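Translation initiation factor eIF2B, subunit delta (Archaeoglobus fulgidus, PDB 1T5O) probably catalyses the interconversion of methylthioribose-1-phosphate and methylthioribulose-1-phosphate, a step of methionine biosynthesis. Local coordinates at residues T312-V317 with P329-N334. Residues are numbered along the deposited sequence; the frame is centred on the assembly and turned at random.
Sequences TPLENV and PPYEVN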
loop_
_atom_site.group_PDB
_atom_site.type_symbol
_atom_site.label_atom_id
_atom_site.label_comp_id
_atom_site.label_asym_id
_atom_site.label_seq_id
_atom_site.Cartn_x
_atom_site.Cartn_y
_atom_site.Cartn_z
ATOM N N THR A 312 15.515 8.761 2.099
ATOM C CA THR A 312 14.847 9.752 2.934
ATOM C C THR A 312 15.936 10.801 3.226
ATOM O O THR A 312 16.981 10.463 3.800
ATOM C CB THR A 312 14.359 9.133 4.292
ATOM O OG1 THR A 312 13.277 8.219 4.061
ATOM C CG2 THR A 312 13.903 10.220 5.242
ATOM N N PRO A 313 15.717 12.073 2.830
ATOM C CA PRO A 313 16.737 13.096 3.103
ATOM C C PRO A 313 16.928 13.247 4.614
ATOM O O PRO A 313 15.958 13.151 5.387
ATOM C CB PRO A 313 16.161 14.355 2.447
ATOM C CG PRO A 313 14.649 14.139 2.529
ATOM C CD PRO A 313 14.499 12.666 2.232
ATOM N N LEU A 314 18.166 13.496 5.046
ATOM C CA LEU A 314 18.428 13.626 6.476
ATOM C C LEU A 314 17.699 14.816 7.087
ATOM O O LEU A 314 17.550 14.896 8.306
ATOM C CB LEU A 314 19.935 13.710 6.738
ATOM C CG LEU A 314 20.585 12.340 6.519
ATOM C CD1 LEU A 314 22.103 12.474 6.666
ATOM C CD2 LEU A 314 20.017 11.321 7.520
ATOM N N GLU A 315 17.244 15.736 6.236
ATOM C CA GLU A 315 16.501 16.897 6.706
ATOM C C GLU A 315 15.167 16.435 7.326
ATOM O O GLU A 315 14.550 17.155 8.110
ATOM C CB GLU A 315 16.223 17.864 5.537
ATOM C CG GLU A 315 16.243 19.334 5.946
ATOM C CD GLU A 315 14.853 19.927 6.038
ATOM O OE1 GLU A 315 14.116 19.819 5.024
ATOM O OE2 GLU A 315 14.498 20.501 7.102
ATOM N N ASN A 316 14.710 15.241 6.957
ATOM C CA ASN A 316 13.459 14.691 7.493
ATOM C C ASN A 316 13.716 13.706 8.644
ATOM O O ASN A 316 12.812 12.976 9.052
ATOM C CB ASN A 316 12.684 13.943 6.400
ATOM C CG ASN A 316 12.099 14.867 5.339
ATOM O OD1 ASN A 316 12.426 16.050 5.282
ATOM N ND2 ASN A 316 11.236 14.310 4.471
ATOM N N VAL A 317 14.950 13.658 9.139
ATOM C CA VAL A 317 15.290 12.754 10.244
ATOM C C VAL A 317 15.619 13.596 11.481
ATOM O O VAL A 317 16.554 14.412 11.463
ATOM C CB VAL A 317 16.498 11.879 9.872
ATOM C CG1 VAL A 317 16.896 10.988 11.063
ATOM C CG2 VAL A 317 16.139 11.019 8.627
ATOM N N PRO A 329 21.228 16.635 14.298
ATOM C CA PRO A 329 21.754 17.488 13.223
ATOM C C PRO A 329 22.614 18.558 13.898
ATOM O O PRO A 329 22.393 18.886 15.058
ATOM C CB PRO A 329 20.490 18.092 12.592
ATOM C CG PRO A 329 19.400 17.035 12.901
ATOM C CD PRO A 329 19.749 16.647 14.319
ATOM N N PRO A 330 23.617 19.095 13.196
ATOM C CA PRO A 330 24.026 18.788 11.815
ATOM C C PRO A 330 24.793 17.451 11.747
ATOM O O PRO A 330 25.812 17.264 12.434
ATOM C CB PRO A 330 24.885 19.998 11.437
ATOM C CG PRO A 330 25.571 20.337 12.752
ATOM C CD PRO A 330 24.468 20.146 13.792
ATOM N N TYR A 331 24.299 16.533 10.918
ATOM C CA TYR A 331 24.898 15.219 10.784
ATOM C C TYR A 331 26.334 15.238 10.256
ATOM O O TYR A 331 27.143 14.427 10.679
ATOM C CB TYR A 331 23.996 14.331 9.915
ATOM C CG TYR A 331 22.634 14.099 10.562
ATOM C CD1 TYR A 331 21.447 14.475 9.912
ATOM C CD2 TYR A 331 22.541 13.528 11.834
ATOM C CE1 TYR A 331 20.187 14.278 10.531
ATOM C CE2 TYR A 331 21.299 13.332 12.460
ATOM C CZ TYR A 331 20.125 13.707 11.808
ATOM O OH TYR A 331 18.909 13.510 12.445
ATOM N N GLU A 332 26.641 16.191 9.378
ATOM C CA GLU A 332 27.979 16.319 8.801
ATOM C C GLU A 332 28.992 16.502 9.932
ATOM O O GLU A 332 30.143 16.080 9.830
ATOM C CB GLU A 332 28.035 17.526 7.864
ATOM C CG GLU A 332 29.100 17.412 6.786
ATOM C CD GLU A 332 28.759 16.368 5.717
ATOM O OE1 GLU A 332 27.585 16.285 5.287
ATOM O OE2 GLU A 332 29.673 15.639 5.284
ATOM N N VAL A 333 28.559 17.149 11.005
ATOM C CA VAL A 333 29.435 17.335 12.155
ATOM C C VAL A 333 29.308 16.188 13.169
ATOM O O VAL A 333 30.307 15.606 13.583
ATOM C CB VAL A 333 29.128 18.663 12.926
ATOM C CG1 VAL A 333 30.000 18.748 14.175
ATOM C CG2 VAL A 333 29.398 19.875 12.056
ATOM N N ASN A 334 28.080 15.845 13.540
ATOM C CA ASN A 334 27.852 14.852 14.584
ATOM C C ASN A 334 27.971 13.374 14.306
ATOM O O ASN A 334 28.234 12.601 15.232
ATOM C CB ASN A 334 26.511 15.133 15.264
ATOM C CG ASN A 334 26.475 16.507 15.887
ATOM O OD1 ASN A 334 27.499 17.001 16.333
ATOM N ND2 ASN A 334 25.299 17.128 15.931
#
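Tyr331 reaches across from the first turn of helix 331-338 and delivers its hydroxyl to the backbone of Val317: OH donates to Val317 O over 2.7 Å. The bond is bent, with a C=O...donor angle of 116° and the hydroxyl well above the carbonyl plane. With CG1 anti to the backbone N (chi1 177°), Val317 sets that methyl 3.5 Å from Tyr331 OH.

Leu314 meets the ring further back, its CB 3.6 Å from Tyr331 CD1 and its CD1 methyl beside that same ring carbon. Leu314 O and Val317 O both lie at the ring edge, near its plane; Leu314 O is 3.5 Å from Tyr331 CE1 and also accepts a hydrogen bond from Val317 N, which closes the turn. Over one ring face lies Pro329, its CA 4.1 Å above the plane and near the ring centre, which brings the tyrosine back against its own chain just ahead of the cis peptide bond to Pro330, the N-cap residue of the helix.

That buried wedge of Leu314, Val317 and Tyr331 is the close-packed part. At the margin, Pro329 is exposed and only its CG approaches Val317 O, at 4.1 Å; Glu315 points away from the helix, and the exposed Glu332 forms a long, weak ion pair with Arg238. A leucine in place of Tyr331 would probably leave Val317 O without its hydroxyl donor and open a gap between the turn and the helix.

The contact thus ties the turn leading from strand 309-313 into strand 319-322 to the start of the C-terminal helix, just beyond strand 325-327 at the antiparallel edge of the Rossmann-like sheet in this protein of the MtnA subfamily of the eIF-2B alpha/beta/delta family.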